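Local coordinates for protein DNA polymerase (PDB 2PY5) that replicates the viral genome by protein-primed, highly processive and faithful strand-displacement DNA synthesis, and also carries a 3'-5' exonuclease activity, at residues I105-G108 against K114-T117; W81-D84 against Y90-I93; K472-P477 against G481-E486. The protein carries 2 engineered substitutions. One frame throughout, in Å; residues are numbered along the deposited sequence.

Contact 1: residues I105-G108 against K114-T117; sequences ICLG and KIHT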
loop_
_atom_site.group_PDB
_atom_site.type_symbol
_atom_site.label_atom_id
_atom_site.label_comp_id
_atom_site.label_asym_id
_atom_site.label_seq_id
_atom_site.Cartn_x
_atom_site.Cartn_y
_atom_site.Cartn_z
ATOM N N ILE F 105 11.723 -14.656 18.941
ATOM C CA ILE F 105 11.899 -14.917 20.353
ATOM C C ILE F 105 12.900 -16.044 20.515
ATOM O O ILE F 105 12.660 -17.170 20.046
ATOM C CB ILE F 105 10.552 -15.314 21.002
ATOM C CG1 ILE F 105 9.495 -14.216 20.801
ATOM C CG2 ILE F 105 10.738 -15.643 22.506
ATOM C CD1 ILE F 105 8.087 -14.690 21.032
ATOM N N CYS F 106 14.021 -15.741 21.156
ATOM C CA CYS F 106 15.148 -16.676 21.280
ATOM C C CYS F 106 15.155 -17.320 22.651
ATOM O O CYS F 106 15.276 -16.624 23.650
ATOM C CB CYS F 106 16.460 -15.925 21.137
ATOM S SG CYS F 106 17.903 -16.964 21.285
ATOM N N LEU F 107 15.084 -18.642 22.705
ATOM C CA LEU F 107 15.206 -19.361 23.971
ATOM C C LEU F 107 16.655 -19.715 24.298
ATOM O O LEU F 107 17.035 -19.798 25.474
ATOM C CB LEU F 107 14.330 -20.612 23.952
ATOM C CG LEU F 107 12.818 -20.397 24.086
ATOM C CD1 LEU F 107 12.505 -19.695 25.405
ATOM C CD2 LEU F 107 12.213 -19.642 22.892
ATOM N N GLY F 108 17.473 -19.900 23.270
ATOM C CA GLY F 108 18.868 -20.256 23.432
ATOM C C GLY F 108 19.131 -21.444 22.553
ATOM O O GLY F 108 18.542 -21.543 21.470
ATOM N N LYS F 114 19.303 -24.396 17.537
ATOM C CA LYS F 114 18.914 -23.035 17.902
ATOM C C LYS F 114 17.409 -23.014 18.174
ATOM O O LYS F 114 16.624 -23.297 17.279
ATOM C CB LYS F 114 19.261 -22.091 16.746
ATOM C CG LYS F 114 18.563 -20.775 16.732
ATOM C CD LYS F 114 18.994 -19.879 17.845
ATOM C CE LYS F 114 18.416 -18.472 17.600
ATOM N NZ LYS F 114 18.351 -17.643 18.831
ATOM N N ILE F 115 17.014 -22.669 19.399
ATOM C CA ILE F 115 15.616 -22.749 19.803
ATOM C C ILE F 115 14.987 -21.364 19.735
ATOM O O ILE F 115 15.346 -20.475 20.509
ATOM C CB ILE F 115 15.462 -23.278 21.254
ATOM C CG1 ILE F 115 16.277 -24.545 21.491
ATOM C CG2 ILE F 115 13.959 -23.469 21.591
ATOM C CD1 ILE F 115 15.999 -25.659 20.503
ATOM N N HIS F 116 14.047 -21.189 18.818
ATOM C CA HIS F 116 13.350 -19.925 18.698
ATOM C C HIS F 116 12.026 -20.059 17.984
ATOM O O HIS F 116 11.810 -21.014 17.262
ATOM C CB HIS F 116 14.243 -18.880 18.000
ATOM C CG HIS F 116 14.393 -19.047 16.509
ATOM N ND1 HIS F 116 14.909 -20.178 15.911
ATOM C CD2 HIS F 116 14.158 -18.173 15.502
ATOM C CE1 HIS F 116 14.947 -20.003 14.598
ATOM N NE2 HIS F 116 14.502 -18.794 14.327
ATOM N N THR F 117 11.157 -19.073 18.192
ATOM C CA THR F 117 9.908 -18.964 17.479
ATOM C C THR F 117 9.878 -17.600 16.852
ATOM O O THR F 117 10.128 -16.591 17.538
ATOM C CB THR F 117 8.702 -19.187 18.403
ATOM O OG1 THR F 117 8.708 -20.555 18.841
ATOM C CG2 THR F 117 7.356 -18.857 17.679
#

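Contact 2: residues W81-D84 against Y90-I93; sequences WSAD and YNTI. With nucleotides of chain C.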
loop_
_atom_site.group_PDB
_atom_site.type_symbol
_atom_site.label_atom_id
_atom_site.label_comp_id
_atom_site.label_asym_id
_atom_site.label_seq_id
_atom_site.Cartn_x
_atom_site.Cartn_y
_atom_site.Cartn_z
ATOM N N TRP F 81 14.736 -7.068 24.979
ATOM C CA TRP F 81 15.106 -6.876 23.584
ATOM C C TRP F 81 16.609 -7.072 23.383
ATOM O O TRP F 81 17.441 -6.574 24.171
ATOM C CB TRP F 81 14.699 -5.471 23.098
ATOM C CG TRP F 81 14.804 -5.314 21.623
ATOM C CD1 TRP F 81 13.856 -5.614 20.714
ATOM C CD2 TRP F 81 15.924 -4.797 20.881
ATOM N NE1 TRP F 81 14.303 -5.339 19.442
ATOM C CE2 TRP F 81 15.571 -4.842 19.516
ATOM C CE3 TRP F 81 17.186 -4.320 21.236
ATOM C CZ2 TRP F 81 16.446 -4.407 18.503
ATOM C CZ3 TRP F 81 18.050 -3.891 20.226
ATOM C CH2 TRP F 81 17.667 -3.947 18.885
ATOM N N SER F 82 16.963 -7.780 22.316
ATOM C CA SER F 82 18.354 -7.876 21.882
ATOM C C SER F 82 18.417 -8.086 20.382
ATOM O O SER F 82 17.680 -8.914 19.856
ATOM C CB SER F 82 19.047 -9.047 22.578
ATOM O OG SER F 82 20.310 -9.304 21.982
ATOM N N ALA F 83 19.322 -7.359 19.712
ATOM C CA ALA F 83 19.560 -7.520 18.287
ATOM C C ALA F 83 20.389 -8.778 17.981
ATOM O O ALA F 83 20.511 -9.167 16.813
ATOM C CB ALA F 83 20.285 -6.269 17.732
ATOM N N ASP F 84 20.937 -9.407 19.019
ATOM C CA ASP F 84 22.028 -10.379 18.866
ATOM C C ASP F 84 21.640 -11.826 19.161
ATOM O O ASP F 84 22.506 -12.709 19.203
ATOM C CB ASP F 84 23.187 -9.974 19.768
ATOM C CG ASP F 84 23.813 -8.661 19.349
ATOM O OD1 ASP F 84 23.741 -8.322 18.146
ATOM O OD2 ASP F 84 24.378 -7.976 20.224
ATOM N N TYR F 90 14.312 -11.259 22.746
ATOM C CA TYR F 90 13.579 -11.192 21.485
ATOM C C TYR F 90 14.169 -10.070 20.638
ATOM O O TYR F 90 14.699 -9.088 21.163
ATOM C CB TYR F 90 12.065 -11.008 21.691
ATOM C CG TYR F 90 11.692 -9.671 22.279
ATOM C CD1 TYR F 90 11.253 -8.635 21.466
ATOM C CD2 TYR F 90 11.799 -9.439 23.637
ATOM C CE1 TYR F 90 10.924 -7.415 21.979
ATOM C CE2 TYR F 90 11.467 -8.193 24.185
ATOM C CZ TYR F 90 11.024 -7.191 23.347
ATOM O OH TYR F 90 10.713 -5.942 23.835
ATOM N N ASN F 91 14.145 -10.282 19.330
ATOM C CA ASN F 91 14.565 -9.284 18.337
ATOM C C ASN F 91 13.311 -8.866 17.577
ATOM O O ASN F 91 12.291 -9.577 17.583
ATOM C CB ASN F 91 15.600 -9.901 17.388
ATOM C CG ASN F 91 16.212 -8.891 16.418
ATOM O OD1 ASN F 91 16.201 -7.687 16.661
ATOM N ND2 ASN F 91 16.764 -9.387 15.324
ATOM N N THR F 92 13.361 -7.693 16.948
ATOM C CA THR F 92 12.247 -7.220 16.144
ATOM C C THR F 92 12.744 -6.607 14.839
ATOM O O THR F 92 13.880 -6.176 14.747
ATOM C CB THR F 92 11.407 -6.143 16.874
ATOM O OG1 THR F 92 12.261 -5.087 17.303
ATOM C CG2 THR F 92 10.739 -6.715 18.098
ATOM N N ILE F 93 11.855 -6.589 13.843
ATOM C CA ILE F 93 11.977 -5.709 12.677
ATOM C C ILE F 93 10.748 -4.823 12.675
ATOM O O ILE F 93 9.678 -5.244 12.283
ATOM C CB ILE F 93 12.082 -6.471 11.334
ATOM C CG1 ILE F 93 13.268 -7.413 11.362
ATOM C CG2 ILE F 93 12.165 -5.477 10.196
ATOM C CD1 ILE F 93 13.324 -8.334 10.141
ATOM P P DG C 2 19.685 -8.030 4.074
ATOM O OP1 DG C 2 20.020 -8.375 2.673
ATOM O OP2 DG C 2 19.918 -6.650 4.563
ATOM O "O5'" DG C 2 18.159 -8.453 4.375
ATOM C "C5'" DG C 2 17.778 -9.777 4.006
ATOM C "C4'" DG C 2 16.372 -10.183 4.407
ATOM O "O4'" DG C 2 16.368 -10.652 5.768
ATOM C "C3'" DG C 2 15.276 -9.134 4.369
ATOM O "O3'" DG C 2 14.153 -9.781 3.836
ATOM C "C2'" DG C 2 15.017 -8.744 5.818
ATOM C "C1'" DG C 2 15.278 -10.085 6.472
ATOM N N9 DG C 2 15.757 -10.074 7.837
ATOM C C8 DG C 2 16.563 -9.145 8.445
ATOM N N7 DG C 2 16.849 -9.448 9.679
ATOM C C5 DG C 2 16.196 -10.663 9.879
ATOM C C6 DG C 2 16.130 -11.480 11.025
ATOM O O6 DG C 2 16.671 -11.275 12.118
ATOM N N1 DG C 2 15.368 -12.630 10.807
ATOM C C2 DG C 2 14.732 -12.948 9.627
ATOM N N2 DG C 2 14.030 -14.097 9.598
ATOM N N3 DG C 2 14.785 -12.178 8.542
ATOM C C4 DG C 2 15.530 -11.066 8.750
HETATM O O HOH W 1 19.779 -8.124 14.301
#

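Contact 3: residues K472-P477 against G481-E486; sequences KDIVDP and GYWAHE. With EDO (1,2-ethanediol), chain B; EDO (1,2-ethanediol), chain T.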
loop_
_atom_site.group_PDB
_atom_site.type_symbol
_atom_site.label_atom_id
_atom_site.label_comp_id
_atom_site.label_asym_id
_atom_site.label_seq_id
_atom_site.Cartn_x
_atom_site.Cartn_y
_atom_site.Cartn_z
ATOM N N LYS F 472 -10.385 9.025 -27.772
ATOM C CA LYS F 472 -11.061 7.849 -28.336
ATOM C C LYS F 472 -10.115 6.719 -28.713
ATOM O O LYS F 472 -10.426 5.547 -28.496
ATOM C CB LYS F 472 -11.839 8.232 -29.593
ATOM C CG LYS F 472 -13.175 8.778 -29.302
ATOM C CD LYS F 472 -14.024 8.810 -30.559
ATOM C CE LYS F 472 -15.311 9.586 -30.359
ATOM N NZ LYS F 472 -15.673 9.722 -28.936
ATOM N N ASP F 473 -8.974 7.083 -29.288
ATOM C CA ASP F 473 -8.027 6.104 -29.819
ATOM C C ASP F 473 -7.176 5.416 -28.754
ATOM O O ASP F 473 -6.490 4.428 -29.057
ATOM C CB ASP F 473 -7.127 6.750 -30.882
ATOM C CG ASP F 473 -6.251 7.869 -30.327
ATOM O OD1 ASP F 473 -6.290 8.135 -29.102
ATOM O OD2 ASP F 473 -5.519 8.487 -31.129
ATOM N N ILE F 474 -7.213 5.941 -27.523
ATOM C CA ILE F 474 -6.508 5.334 -26.370
ATOM C C ILE F 474 -7.477 4.786 -25.303
ATOM O O ILE F 474 -7.067 4.519 -24.161
ATOM C CB ILE F 474 -5.456 6.303 -25.757
ATOM C CG1 ILE F 474 -6.084 7.574 -25.179
ATOM C CG2 ILE F 474 -4.425 6.676 -26.809
ATOM C CD1 ILE F 474 -5.095 8.452 -24.449
ATOM N N VAL F 475 -8.742 4.600 -25.703
ATOM C CA VAL F 475 -9.761 3.980 -24.873
ATOM C C VAL F 475 -10.020 2.530 -25.275
ATOM O O VAL F 475 -10.259 2.235 -26.450
ATOM C CB VAL F 475 -11.086 4.771 -24.927
ATOM C CG1 VAL F 475 -12.208 3.980 -24.288
ATOM C CG2 VAL F 475 -10.891 6.120 -24.248
ATOM N N ASP F 476 -9.993 1.635 -24.294
ATOM C CA ASP F 476 -10.243 0.210 -24.522
ATOM C C ASP F 476 -10.576 -0.439 -23.188
ATOM O O ASP F 476 -9.920 -0.142 -22.199
ATOM C CB ASP F 476 -9.016 -0.461 -25.148
ATOM C CG ASP F 476 -9.310 -1.870 -25.645
ATOM O OD1 ASP F 476 -9.286 -2.818 -24.827
ATOM O OD2 ASP F 476 -9.586 -2.031 -26.853
ATOM N N PRO F 477 -11.591 -1.317 -23.147
ATOM C CA PRO F 477 -11.990 -1.912 -21.871
ATOM C C PRO F 477 -10.975 -2.836 -21.201
ATOM O O PRO F 477 -11.109 -3.080 -19.990
ATOM C CB PRO F 477 -13.252 -2.706 -22.219
ATOM C CG PRO F 477 -13.359 -2.717 -23.643
ATOM C CD PRO F 477 -12.446 -1.767 -24.262
ATOM N N GLY F 481 -2.591 -0.543 -20.520
ATOM C CA GLY F 481 -2.130 0.825 -20.668
ATOM C C GLY F 481 -3.134 1.758 -21.328
ATOM O O GLY F 481 -2.941 2.979 -21.310
ATOM N N TYR F 482 -4.189 1.197 -21.922
ATOM C CA TYR F 482 -5.287 2.002 -22.454
ATOM C C TYR F 482 -6.216 2.437 -21.317
ATOM O O TYR F 482 -6.164 1.901 -20.216
ATOM C CB TYR F 482 -6.077 1.233 -23.503
ATOM C CG TYR F 482 -5.370 1.085 -24.846
ATOM C CD1 TYR F 482 -5.895 1.663 -25.988
ATOM C CD2 TYR F 482 -4.186 0.367 -24.962
ATOM C CE1 TYR F 482 -5.271 1.521 -27.226
ATOM C CE2 TYR F 482 -3.543 0.222 -26.199
ATOM C CZ TYR F 482 -4.095 0.806 -27.323
ATOM O OH TYR F 482 -3.488 0.676 -28.572
ATOM N N TRP F 483 -7.070 3.415 -21.614
ATOM C CA TRP F 483 -8.059 3.911 -20.652
ATOM C C TRP F 483 -9.366 3.165 -20.823
ATOM O O TRP F 483 -9.943 3.180 -21.907
ATOM C CB TRP F 483 -8.330 5.391 -20.877
ATOM C CG TRP F 483 -7.174 6.255 -20.572
ATOM C CD1 TRP F 483 -6.170 6.614 -21.425
ATOM C CD2 TRP F 483 -6.889 6.874 -19.325
ATOM N NE1 TRP F 483 -5.266 7.428 -20.777
ATOM C CE2 TRP F 483 -5.683 7.599 -19.481
ATOM C CE3 TRP F 483 -7.529 6.886 -18.081
ATOM C CZ2 TRP F 483 -5.117 8.332 -18.439
ATOM C CZ3 TRP F 483 -6.955 7.594 -17.047
ATOM C CH2 TRP F 483 -5.757 8.316 -17.236
ATOM N N ALA F 484 -9.829 2.513 -19.766
ATOM C CA ALA F 484 -11.154 1.890 -19.788
ATOM C C ALA F 484 -12.167 2.936 -19.375
ATOM O O ALA F 484 -11.952 3.667 -18.417
ATOM C CB ALA F 484 -11.217 0.727 -18.820
ATOM N N HIS F 485 -13.285 2.990 -20.085
ATOM C CA HIS F 485 -14.444 3.727 -19.599
ATOM C C HIS F 485 -15.048 2.864 -18.494
ATOM O O HIS F 485 -15.662 1.816 -18.749
ATOM C CB HIS F 485 -15.433 3.991 -20.728
ATOM C CG HIS F 485 -16.687 4.685 -20.285
ATOM N ND1 HIS F 485 -17.833 4.699 -21.058
ATOM C CD2 HIS F 485 -16.984 5.368 -19.149
ATOM C CE1 HIS F 485 -18.773 5.381 -20.420
ATOM N NE2 HIS F 485 -18.292 5.777 -19.254
ATOM N N GLU F 486 -14.846 3.296 -17.264
ATOM C CA GLU F 486 -15.146 2.494 -16.100
ATOM C C GLU F 486 -16.596 2.641 -15.660
ATOM O O GLU F 486 -17.228 1.655 -15.254
ATOM C CB GLU F 486 -14.217 2.910 -14.966
ATOM C CG GLU F 486 -14.355 2.120 -13.695
ATOM C CD GLU F 486 -13.195 2.378 -12.789
ATOM O OE1 GLU F 486 -13.271 3.338 -11.985
ATOM O OE2 GLU F 486 -12.176 1.653 -12.910
HETATM C C1 EDO B . -19.840 2.429 -18.327
HETATM O O1 EDO B . -18.722 1.541 -18.423
HETATM C C2 EDO B . -20.716 2.293 -19.568
HETATM O O2 EDO B . -20.916 0.912 -19.912
HETATM C C1 EDO T . 0.515 4.183 -21.023
HETATM O O1 EDO T . -0.418 3.688 -20.057
HETATM C C2 EDO T . 1.543 3.114 -21.381
HETATM O O2 EDO T . 0.913 1.982 -22.000
#

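Contact 1: residues I105-G108 against K114-T117
Segments I105-G108 and K114-T117 run antiparallel with their axes 4.8 Å apart, as neighbouring strands of a beta hairpin in the exonuclease region. I105 and T117 form a hydrogen-bonded pair: I105 N reaches T117 O at 2.9 Å, and T117 N returns a bond to I105 O. C106 and H116 follow as a non-hydrogen-bonded pair, and then the register slips. L107 N donates to I115 O at 2.9 Å, while I115 N donates to the next residue, with I115 N and G108 O 2.8 Å apart. Two residues thus face one, a classic beta bulge. G108 suits it, since at its backbone angles a CB would press on the preceding carbonyl.

The bulge turns L107 toward the opposite strand. Its CB meets I115 CG2 at 3.7 Å, and the two side chains cross at about a right angle; I115 places CG2 there by setting it anti to its own backbone N. I105 and T117 lie on one face of the sheet, which helix 44-54 covers: I105 packs on V51 and L52, T117 on V54, and T117 OG1 is hydrogen-bonded to V51 O. F79 touches both I105 and L107. On the other face, beside C106, H116 sits close to the strand opposite, its CB 3.1 Å from I105 O.

Contact 2: residues W81-D84 against Y90-I93
W81 and Y90 meet at the end of the exonuclease sheet, where a short parallel bridge adds strand 80-81 beside strand 89-94. The indole turns an edge to the phenol face in an offset edge-to-face pair, the planes at 86° and W81 CD1 3.7 Å from Y90 CE1. The backbone of W81 uses the same phenol, for its CA stands over the ring, 4.1 Å from the Y90 centroid, in a CH-pi contact. Y90 holds its ring there with CG between its backbone N and carbonyl carbon (chi1 67°), and its OH is bonded to E75 OE2.

Next to CD1 in the ring, W81 NE1 donates to T92 OG1 at 3.0 Å, slightly tilted from the indole plane. Y90 O lies over an indole face and accepts from S82 N at 2.9 Å. P404, on strand 402-406, packs against W81, Y90 and T92 together.

N91 faces the chain just beyond the bridge, its CB 3.4 Å from S82 O. Its OD1 takes a weak bond from T92 N, and its ND2 is weakly linked through a water to A83 O. There the chain leaves the sheet through an ST turn, S82 OG accepting from D84 N. Further along, I93, involved in binding template-primer structures, brings CD1 to within 3.7 Å of C5 of guanine DG2 of chain C.

The chemistry divides the labour: one N-H and aromatic packing settle the rotation of the indole, whereas the N91 amide relies on weak bonds and a water, and its ND2 stays 3.7 Å from O6 of DG2 of chain C, a distance that makes no hydrogen bond.

Contact 3: residues K472-P477 against G481-E486
I474 and V475 meet Y482 and W483 at a single backbone bridge, where the loop K472-P477 comes alongside the start of strand 483-489 with the touching parts running 67° apart. W483 N donates to I474 O at 2.8 Å, almost straight and in the carbonyl plane. D476 N then donates to W483 O, also at 2.8 Å but from well above the plane of that carbonyl. The same oxygen receives V475 CA at 3.1 Å, a CA-H...O contact. W483 is therefore held to the loop at both its N-H and its C=O.

Side chains close in around these bonds. The I474 side chain runs alongside that of W483, with I474 CD1 3.7 Å from W483 CD1; I474 O sits at the edge of the indole, in its plane. Y482 points toward the loop, its CB 3.5 Å from I474 O and 3.8 Å from D476 CB. With CG anti to the carbonyl carbon (chi1 -74°), its ring reaches D473, whose O is 3.6 Å from CE1.

D476 turns its carboxylate to its own chain: OD1 accepts from the backbone N of K478 and K479, closing an Asx turn, while its backbone O is bonded to N251 ND2. Beyond the loop, W483 packs on V250 and on T440, T441 and A444 of helix 427-447, and A484 pairs through its backbone with D249.

D249 and V250 bind the catalytic magnesium, so polar backbone bonds and apolar packing tie this surface loop to a strand directly beside the metal-binding strand of the palm.

Along the chain, contact 2 closes before contact 1 opens, and contact 3 follows far downstream. The first two belong to one mixed sheet of the exonuclease region: strands 80-81, 89-94, 100-110 and 113-121 lie next to one another in that order, starting from an outermost strand. Their centres are 11 Å apart, and I105 CA packs on Y90 CB at 4.1 Å, so together they build up one side of that sheet. Contact 3 lies across the centre of the chain, its centre 55 Å from contact 1 and 50 Å from contact 2, where a loop meets strand 483-489 of the antiparallel sheet of the polymerization region. The contacts thus sample the separate domains for degradation and synthesis.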